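Local coordinates for Ycf54 protein (Thermosynechococcus elongatus, PDB 3HZE) that probably supports the magnesium-protoporphyrin IX monomethyl ester cyclase step of chlorophyll biosynthesis, as in other Ycf54 proteins, rather than having an established catalytic activity of its own, at residues A[4-9]-A[55-60]; A[38-43]-A[73-78]. One frame throughout, in Å; residues are numbered along the deposited sequence.

Contact 1. Residues A[4-9]-A[55-60]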
ATOM      1  N   TYR A   4       7.010   7.580  -3.477  1.00 16.85           N
ATOM      2  CA  TYR A   4       5.958   6.807  -2.832  1.00 15.55           C
ATOM      3  C   TYR A   4       6.542   5.560  -2.182  1.00 15.98           C
ATOM      4  O   TYR A   4       7.254   4.792  -2.830  1.00 16.10           O
ATOM      5  CB  TYR A   4       4.918   6.402  -3.873  1.00 15.14           C
ATOM      6  CG  TYR A   4       4.186   7.578  -4.458  1.00 12.45           C
ATOM      7  CD1 TYR A   4       3.009   8.042  -3.879  1.00 14.55           C
ATOM      8  CD2 TYR A   4       4.692   8.261  -5.564  1.00 15.23           C
ATOM      9  CE1 TYR A   4       2.350   9.156  -4.381  1.00 14.97           C
ATOM     10  CE2 TYR A   4       4.034   9.389  -6.078  1.00 15.90           C
ATOM     11  CZ  TYR A   4       2.865   9.826  -5.479  1.00 17.52           C
ATOM     12  OH  TYR A   4       2.200  10.927  -5.976  1.00 20.22           O
ATOM     13  N   TYR A   5       6.239   5.359  -0.906  1.00 12.83           N
ATOM     14  CA  TYR A   5       6.723   4.191  -0.177  1.00 13.11           C
ATOM     15  C   TYR A   5       5.535   3.248  -0.046  1.00 13.13           C
ATOM     16  O   TYR A   5       4.386   3.698   0.002  1.00 11.98           O
ATOM     17  CB  TYR A   5       7.227   4.613   1.202  1.00 12.43           C
ATOM     18  CG  TYR A   5       8.299   5.675   1.132  1.00 16.79           C
ATOM     19  CD1 TYR A   5       9.634   5.332   0.931  1.00 17.29           C
ATOM     20  CD2 TYR A   5       7.973   7.027   1.218  1.00 16.53           C
ATOM     21  CE1 TYR A   5      10.624   6.315   0.815  1.00 19.62           C
ATOM     22  CE2 TYR A   5       8.952   8.021   1.098  1.00 18.88           C
ATOM     23  CZ  TYR A   5      10.276   7.655   0.898  1.00 20.05           C
ATOM     24  OH  TYR A   5      11.246   8.629   0.780  1.00 20.74           O
ATOM     25  N   TYR A   6       5.785   1.946   0.022  1.00 11.86           N
ATOM     26  CA  TYR A   6       4.658   1.026   0.104  1.00 13.20           C
ATOM     27  C   TYR A   6       4.973  -0.322   0.716  1.00 12.62           C
ATOM     28  O   TYR A   6       6.121  -0.761   0.724  1.00 13.66           O
ATOM     29  CB  TYR A   6       4.114   0.779  -1.306  1.00 13.26           C
ATOM     30  CG  TYR A   6       5.086  -0.005  -2.174  1.00 16.61           C
ATOM     31  CD1 TYR A   6       5.180  -1.392  -2.078  1.00 14.73           C
ATOM     32  CD2 TYR A   6       5.963   0.653  -3.036  1.00 16.78           C
ATOM     33  CE1 TYR A   6       6.134  -2.107  -2.822  1.00 16.69           C
ATOM     34  CE2 TYR A   6       6.912  -0.048  -3.780  1.00 17.78           C
ATOM     35  CZ  TYR A   6       6.992  -1.425  -3.666  1.00 17.55           C
ATOM     36  OH  TYR A   6       7.934  -2.107  -4.399  1.00 16.74           O
ATOM     37  N   ILE A   7       3.940  -0.974   1.237  1.00 13.98           N
ATOM     38  CA  ILE A   7       4.090  -2.329   1.726  1.00 15.28           C
ATOM     39  C   ILE A   7       3.173  -3.099   0.772  1.00 15.75           C
ATOM     40  O   ILE A   7       2.148  -2.575   0.327  1.00 14.79           O
ATOM     41  CB  ILE A   7       3.613  -2.542   3.181  1.00 18.76           C
ATOM     42  CG1 ILE A   7       2.191  -2.019   3.362  1.00 20.80           C
ATOM     43  CG2 ILE A   7       4.612  -1.919   4.147  1.00 20.84           C
ATOM     44  CD1 ILE A   7       1.489  -2.596   4.582  1.00 24.09           C
ATOM     45  N   LEU A   8       3.552  -4.320   0.433  1.00 13.86           N
ATOM     46  CA  LEU A   8       2.752  -5.130  -0.470  1.00 13.95           C
ATOM     47  C   LEU A   8       2.473  -6.482   0.172  1.00 12.10           C
ATOM     48  O   LEU A   8       3.367  -7.084   0.747  1.00 13.41           O
ATOM     49  CB  LEU A   8       3.511  -5.328  -1.789  1.00 12.93           C
ATOM     50  CG  LEU A   8       2.921  -6.252  -2.853  1.00 15.20           C
ATOM     51  CD1 LEU A   8       1.649  -5.632  -3.438  1.00 13.21           C
ATOM     52  CD2 LEU A   8       3.969  -6.466  -3.954  1.00 15.38           C
ATOM     53  N   ALA A   9       1.231  -6.950   0.093  1.00 13.96           N
ATOM     54  CA  ALA A   9       0.882  -8.252   0.661  1.00 13.62           C
ATOM     55  C   ALA A   9      -0.357  -8.817  -0.012  1.00 14.34           C
ATOM     56  O   ALA A   9      -1.109  -8.090  -0.672  1.00 13.04           O
ATOM     57  CB  ALA A   9       0.640  -8.124   2.164  1.00 14.02           C
ATOM     58  N   ALA A  55       9.062  -6.838 -11.108  1.00 26.45           N
ATOM     59  CA  ALA A  55       8.934  -8.251 -11.456  1.00 25.24           C
ATOM     60  C   ALA A  55       9.234  -9.235 -10.326  1.00 24.43           C
ATOM     61  O   ALA A  55       8.560 -10.258 -10.188  1.00 23.37           O
ATOM     62  CB  ALA A  55       9.823  -8.565 -12.660  1.00 25.77           C
ATOM     63  N   GLU A  56      10.247  -8.935  -9.525  1.00 25.00           N
ATOM     64  CA  GLU A  56      10.631  -9.823  -8.437  1.00 27.87           C
ATOM     65  C   GLU A  56       9.569  -9.870  -7.341  1.00 26.22           C
ATOM     66  O   GLU A  56       9.182 -10.946  -6.880  1.00 24.83           O
ATOM     67  CB  GLU A  56      11.977  -9.375  -7.858  1.00 31.44           C
ATOM     68  CG  GLU A  56      12.811 -10.498  -7.263  1.00 38.94           C
ATOM     69  CD  GLU A  56      12.152 -11.147  -6.065  1.00 43.34           C
ATOM     70  OE1 GLU A  56      11.910 -10.433  -5.067  1.00 46.09           O
ATOM     71  OE2 GLU A  56      11.878 -12.365  -6.120  1.00 46.17           O
ATOM     72  N   GLN A  57       9.086  -8.703  -6.929  1.00 25.71           N
ATOM     73  CA  GLN A  57       8.072  -8.648  -5.884  1.00 25.86           C
ATOM     74  C   GLN A  57       6.753  -9.241  -6.355  1.00 23.92           C
ATOM     75  O   GLN A  57       6.026  -9.846  -5.570  1.00 25.51           O
ATOM     76  CB  GLN A  57       7.870  -7.209  -5.412  1.00 27.50           C
ATOM     77  CG  GLN A  57       9.126  -6.598  -4.804  1.00 28.36           C
ATOM     78  CD  GLN A  57       8.822  -5.440  -3.881  1.00 30.24           C
ATOM     79  OE1 GLN A  57       8.003  -4.578  -4.198  1.00 31.14           O
ATOM     80  NE2 GLN A  57       9.496  -5.401  -2.737  1.00 30.92           N
ATOM     81  N   LYS A  58       6.440  -9.076  -7.635  1.00 24.31           N
ATOM     82  CA  LYS A  58       5.200  -9.631  -8.161  1.00 23.28           C
ATOM     83  C   LYS A  58       5.261 -11.147  -8.090  1.00 22.74           C
ATOM     84  O   LYS A  58       4.261 -11.808  -7.828  1.00 22.15           O
ATOM     85  CB  LYS A  58       4.976  -9.213  -9.612  1.00 25.36           C
ATOM     86  CG  LYS A  58       3.708  -9.804 -10.208  1.00 25.55           C
ATOM     87  CD  LYS A  58       3.623  -9.585 -11.704  1.00 28.87           C
ATOM     88  CE  LYS A  58       2.380 -10.258 -12.284  1.00 31.76           C
ATOM     89  NZ  LYS A  58       2.319 -10.158 -13.778  1.00 31.90           N
ATOM     90  N   ALA A  59       6.444 -11.699  -8.323  1.00 22.56           N
ATOM     91  CA  ALA A  59       6.620 -13.146  -8.283  1.00 23.48           C
ATOM     92  C   ALA A  59       6.506 -13.680  -6.860  1.00 24.22           C
ATOM     93  O   ALA A  59       5.917 -14.736  -6.626  1.00 24.37           O
ATOM     94  CB  ALA A  59       7.983 -13.513  -8.869  1.00 25.12           C
ATOM     95  N   ARG A  60       7.064 -12.939  -5.909  1.00 23.40           N
ATOM     96  CA  ARG A  60       7.046 -13.349  -4.512  1.00 25.32           C
ATOM     97  C   ARG A  60       5.715 -13.171  -3.787  1.00 24.88           C
ATOM     98  O   ARG A  60       5.362 -13.982  -2.931  1.00 25.27           O
ATOM     99  CB  ARG A  60       8.130 -12.601  -3.736  1.00 28.91           C
ATOM    100  CG  ARG A  60       9.547 -13.048  -4.042  1.00 34.28           C
ATOM    101  CD  ARG A  60      10.544 -12.229  -3.240  1.00 38.98           C
ATOM    102  NE  ARG A  60      10.249 -12.243  -1.809  1.00 42.16           N
ATOM    103  CZ  ARG A  60      10.970 -11.596  -0.897  1.00 44.66           C
ATOM    104  NH1 ARG A  60      12.027 -10.887  -1.271  1.00 44.84           N
ATOM    105  NH2 ARG A  60      10.639 -11.658   0.387  1.00 44.67           N
TER
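The ring of Tyr6 meets the carboxamide of Gln57 at its edge: OE1 lies in the ring plane next to the hydroxyl, and the ring and amide planes stand 78° apart. Seen from the amide, the hydroxyl approaches OE1 tilted out of the carboxamide plane by roughly 30°. Beyond the two segments, the ring of Phe48 meets that of Tyr6 at an oblique angle, and Ile69 of the neighbouring strand also packs against it.

Tyr6 OH donates to Gln57 OE1 over 2.5 Å. This is unusually short for a neutral pair, so the exact length deserves caution, but the CZ-OH...OE1 angle of about 118° suits a phenol proton directed at the oxygen. The two side chains approach from opposite directions, and the Gln57 chain, extended beyond CG, spans the gap from helix 55-60 to the hydroxyl.

Leu8, two residues along the strand and on the same face of the sheet, adds the apolar part: its CD2 lies 4.2 Å from Gln57 CB. Ile7 points to the other face. With just 133 Å² buried in all, the helix touches this central strand through a single long side chain.

The amide is also held from its other end, since Gln57 NE2 is hydrogen-bonded to Met88 O on the edge strand 87-92. Donor and acceptor are thus both used, which supports the modelled amide orientation and implies that one glutamine links helix 55-60 to two adjacent strands.

Contact 2. Residues A[38-43]-A[73-78]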
ATOM      1  N   ILE A  38      -4.606  13.788   3.886  1.00 14.49           N
ATOM      2  CA  ILE A  38      -4.354  12.344   3.873  1.00 14.16           C
ATOM      3  C   ILE A  38      -3.242  12.030   2.877  1.00 13.45           C
ATOM      4  O   ILE A  38      -3.326  12.425   1.715  1.00 12.29           O
ATOM      5  CB  ILE A  38      -5.609  11.545   3.442  1.00 13.19           C
ATOM      6  CG1 ILE A  38      -6.774  11.824   4.398  1.00 16.67           C
ATOM      7  CG2 ILE A  38      -5.293  10.058   3.408  1.00 12.83           C
ATOM      8  CD1 ILE A  38      -6.461  11.523   5.830  1.00 15.63           C
ATOM      9  N   ASP A  39      -2.202  11.328   3.326  1.00 13.31           N
ATOM     10  CA  ASP A  39      -1.103  10.963   2.438  1.00 14.81           C
ATOM     11  C   ASP A  39      -0.787   9.471   2.480  1.00 12.70           C
ATOM     12  O   ASP A  39       0.347   9.061   2.253  1.00 13.54           O
ATOM     13  CB  ASP A  39       0.156  11.763   2.780  1.00 15.90           C
ATOM     14  CG  ASP A  39       0.607  11.552   4.211  1.00 16.40           C
ATOM     15  OD1 ASP A  39      -0.046  10.771   4.936  1.00 13.69           O
ATOM     16  OD2 ASP A  39       1.614  12.165   4.612  1.00 19.28           O
ATOM     17  N   PHE A  40      -1.797   8.667   2.799  1.00 11.75           N
ATOM     18  CA  PHE A  40      -1.650   7.216   2.846  1.00 11.95           C
ATOM     19  C   PHE A  40      -2.916   6.672   2.203  1.00 10.40           C
ATOM     20  O   PHE A  40      -4.004   7.212   2.420  1.00  9.75           O
ATOM     21  CB  PHE A  40      -1.522   6.719   4.289  1.00 10.74           C
ATOM     22  CG  PHE A  40      -2.586   7.239   5.211  1.00 11.14           C
ATOM     23  CD1 PHE A  40      -2.498   8.525   5.749  1.00 11.26           C
ATOM     24  CD2 PHE A  40      -3.687   6.451   5.535  1.00 10.59           C
ATOM     25  CE1 PHE A  40      -3.498   9.009   6.597  1.00  9.46           C
ATOM     26  CE2 PHE A  40      -4.685   6.928   6.378  1.00  7.98           C
ATOM     27  CZ  PHE A  40      -4.592   8.204   6.908  1.00  7.99           C
ATOM     28  N   TRP A  41      -2.774   5.599   1.427  1.00  8.95           N
ATOM     29  CA  TRP A  41      -3.902   5.036   0.691  1.00  8.68           C
ATOM     30  C   TRP A  41      -3.859   3.524   0.484  1.00 10.71           C
ATOM     31  O   TRP A  41      -2.782   2.937   0.316  1.00 10.43           O
ATOM     32  CB  TRP A  41      -3.960   5.674  -0.699  1.00  8.70           C
ATOM     33  CG  TRP A  41      -3.850   7.162  -0.706  1.00 10.10           C
ATOM     34  CD1 TRP A  41      -4.864   8.050  -0.549  1.00  9.08           C
ATOM     35  CD2 TRP A  41      -2.653   7.941  -0.889  1.00 11.40           C
ATOM     36  NE1 TRP A  41      -4.385   9.336  -0.623  1.00 11.08           N
ATOM     37  CE2 TRP A  41      -3.032   9.299  -0.833  1.00 11.31           C
ATOM     38  CE3 TRP A  41      -1.305   7.622  -1.096  1.00 11.22           C
ATOM     39  CZ2 TRP A  41      -2.107  10.345  -0.980  1.00 13.28           C
ATOM     40  CZ3 TRP A  41      -0.382   8.659  -1.240  1.00 14.72           C
ATOM     41  CH2 TRP A  41      -0.791  10.007  -1.181  1.00 15.48           C
ATOM     42  N   LEU A  42      -5.048   2.919   0.460  1.00  7.64           N
ATOM     43  CA  LEU A  42      -5.223   1.486   0.232  1.00 10.66           C
ATOM     44  C   LEU A  42      -5.342   1.319  -1.285  1.00  9.62           C
ATOM     45  O   LEU A  42      -6.198   1.940  -1.911  1.00 10.90           O
ATOM     46  CB  LEU A  42      -6.534   1.009   0.862  1.00 12.11           C
ATOM     47  CG  LEU A  42      -6.686  -0.389   1.468  1.00 17.90           C
ATOM     48  CD1 LEU A  42      -8.122  -0.822   1.261  1.00 14.76           C
ATOM     49  CD2 LEU A  42      -5.733  -1.395   0.855  1.00 17.89           C
ATOM     50  N   VAL A  43      -4.509   0.469  -1.869  1.00  9.62           N
ATOM     51  CA  VAL A  43      -4.560   0.255  -3.307  1.00 10.77           C
ATOM     52  C   VAL A  43      -4.592  -1.233  -3.634  1.00 11.26           C
ATOM     53  O   VAL A  43      -3.550  -1.882  -3.710  1.00 11.57           O
ATOM     54  CB  VAL A  43      -3.335   0.889  -4.012  1.00 11.46           C
ATOM     55  CG1 VAL A  43      -3.503   0.793  -5.528  1.00 10.23           C
ATOM     56  CG2 VAL A  43      -3.178   2.354  -3.575  1.00  9.39           C
ATOM     57  N   GLN A  73       7.347   7.955   4.635  1.00 14.02           N
ATOM     58  CA  GLN A  73       8.117   6.728   4.767  1.00 13.75           C
ATOM     59  C   GLN A  73       8.036   6.056   6.134  1.00 14.89           C
ATOM     60  O   GLN A  73       8.019   4.831   6.213  1.00 15.33           O
ATOM     61  CB  GLN A  73       9.583   6.981   4.402  1.00 14.67           C
ATOM     62  CG  GLN A  73      10.492   5.779   4.599  1.00 17.59           C
ATOM     63  CD  GLN A  73      11.876   6.001   4.026  1.00 21.42           C
ATOM     64  OE1 GLN A  73      12.431   7.098   4.118  1.00 20.91           O
ATOM     65  NE2 GLN A  73      12.448   4.957   3.440  1.00 23.85           N
ATOM     66  N   GLN A  74       7.983   6.841   7.208  1.00 15.66           N
ATOM     67  CA  GLN A  74       7.917   6.251   8.541  1.00 14.98           C
ATOM     68  C   GLN A  74       6.650   5.445   8.770  1.00 13.55           C
ATOM     69  O   GLN A  74       6.682   4.438   9.467  1.00 11.52           O
ATOM     70  CB  GLN A  74       8.056   7.333   9.615  1.00 18.01           C
ATOM     71  CG  GLN A  74       9.499   7.808   9.798  1.00 21.92           C
ATOM     72  CD  GLN A  74      10.126   8.283   8.498  1.00 25.11           C
ATOM     73  OE1 GLN A  74       9.648   9.237   7.875  1.00 28.13           O
ATOM     74  NE2 GLN A  74      11.203   7.619   8.080  1.00 27.65           N
ATOM     75  N   PHE A  75       5.538   5.887   8.187  1.00 12.89           N
ATOM     76  CA  PHE A  75       4.283   5.163   8.343  1.00 11.42           C
ATOM     77  C   PHE A  75       4.425   3.780   7.718  1.00 12.20           C
ATOM     78  O   PHE A  75       3.953   2.785   8.269  1.00 12.06           O
ATOM     79  CB  PHE A  75       3.145   5.925   7.663  1.00 11.69           C
ATOM     80  CG  PHE A  75       1.843   5.187   7.663  1.00 10.86           C
ATOM     81  CD1 PHE A  75       1.268   4.755   8.857  1.00 10.10           C
ATOM     82  CD2 PHE A  75       1.196   4.906   6.469  1.00 12.67           C
ATOM     83  CE1 PHE A  75       0.059   4.048   8.854  1.00  8.87           C
ATOM     84  CE2 PHE A  75      -0.016   4.199   6.455  1.00 11.48           C
ATOM     85  CZ  PHE A  75      -0.581   3.772   7.651  1.00 10.83           C
ATOM     86  N   ILE A  76       5.078   3.727   6.560  1.00 11.48           N
ATOM     87  CA  ILE A  76       5.284   2.466   5.862  1.00 12.01           C
ATOM     88  C   ILE A  76       6.239   1.585   6.657  1.00 11.52           C
ATOM     89  O   ILE A  76       6.028   0.377   6.770  1.00 12.54           O
ATOM     90  CB  ILE A  76       5.835   2.716   4.436  1.00 12.32           C
ATOM     91  CG1 ILE A  76       4.777   3.454   3.611  1.00 12.98           C
ATOM     92  CG2 ILE A  76       6.217   1.413   3.770  1.00 10.93           C
ATOM     93  CD1 ILE A  76       3.432   2.700   3.495  1.00 10.80           C
ATOM     94  N   GLN A  77       7.292   2.182   7.210  1.00 11.79           N
ATOM     95  CA  GLN A  77       8.241   1.411   8.006  1.00 12.95           C
ATOM     96  C   GLN A  77       7.520   0.876   9.243  1.00 11.87           C
ATOM     97  O   GLN A  77       7.795  -0.227   9.704  1.00 12.87           O
ATOM     98  CB  GLN A  77       9.432   2.279   8.437  1.00 15.53           C
ATOM     99  CG  GLN A  77      10.239   2.855   7.282  1.00 18.71           C
ATOM    100  CD  GLN A  77      11.348   3.785   7.753  1.00 22.01           C
ATOM    101  OE1 GLN A  77      11.132   4.644   8.611  1.00 21.50           O
ATOM    102  NE2 GLN A  77      12.540   3.626   7.182  1.00 22.27           N
ATOM    103  N   TRP A  78       6.598   1.665   9.781  1.00 11.89           N
ATOM    104  CA  TRP A  78       5.842   1.238  10.949  1.00 11.56           C
ATOM    105  C   TRP A  78       4.979   0.019  10.593  1.00 11.24           C
ATOM    106  O   TRP A  78       4.909  -0.952  11.356  1.00 10.39           O
ATOM    107  CB  TRP A  78       4.965   2.384  11.450  1.00 12.32           C
ATOM    108  CG  TRP A  78       4.050   1.993  12.558  1.00 11.27           C
ATOM    109  CD1 TRP A  78       4.356   1.884  13.884  1.00 13.16           C
ATOM    110  CD2 TRP A  78       2.670   1.632  12.431  1.00 12.17           C
ATOM    111  NE1 TRP A  78       3.250   1.479  14.593  1.00 13.43           N
ATOM    112  CE2 TRP A  78       2.201   1.318  13.724  1.00 11.97           C
ATOM    113  CE3 TRP A  78       1.784   1.546  11.345  1.00  8.90           C
ATOM    114  CZ2 TRP A  78       0.881   0.924  13.966  1.00 13.90           C
ATOM    115  CZ3 TRP A  78       0.471   1.156  11.584  1.00 11.21           C
ATOM    116  CH2 TRP A  78       0.032   0.849  12.886  1.00 10.87           C
TER
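Phe75, which packs on Phe40 across this contact, sits in a helical turn whose shortest polar bond runs from Trp78 N to Gln74 O at 2.8 Å; its own backbone N is hydrogen-bonded to Asn72 OD1. The core elements, strand 3-10, helix 21-34, strands 40-44 and 65-70, helix 73-83 and strand 87-92, follow the order of a ferredoxin-like fold with its 2-3-1-4 antiparallel sheet; short helices 13-16 and 55-60 are additions. Here helix 73-83 faces one of the two outer strands, 40-44.

The centroids of the two phenyl rings are 5.6 Å apart and the planes are inclined at 60°, an oblique pair. The side chains themselves cross at about a right angle. Phe75 reaches the strand because its CG is turned opposite the backbone N (chi1 175°). Helix 21-34 closes the cluster: Arg27 makes cation-pi contacts with both rings, and Tyr31 meets Phe40 edge-to-face.

Within its own segment, Phe40 has Ile38 CG2 on one face, 3.8 Å above the plane and towards the rim, and Asp39 OD1 at its edge. That carboxylate oxygen is hydrogen-bonded to Tyr31 OH. Across the contact, the closest approach is Phe40 CB to Phe75 CE2 at 3.6 Å.

Contacts 1 and 2 belong to the two faces of one antiparallel sheet, and their centres are about 14 Å apart on opposite sides of the chain's centre. Strand 3-10 provides the connection. Tyr6 and Leu8 face helix 55-60, whereas Tyr5 and Ile7 pack on helix 73-83: Tyr5 CB lies 3.6 Å from Ile76 CG1, and Ile7 CG2 lies 3.7 Å from Ile76 CG2. Tyr5 CE1 also comes within 3.5 Å of Gln73 CD. The four segments follow in the order 4-9, 38-43, 55-60 and 73-78, which makes the two pairings cross along the chain. Contact 1 combines a polar bond with apolar packing by Leu8, whereas contact 2 is aromatic.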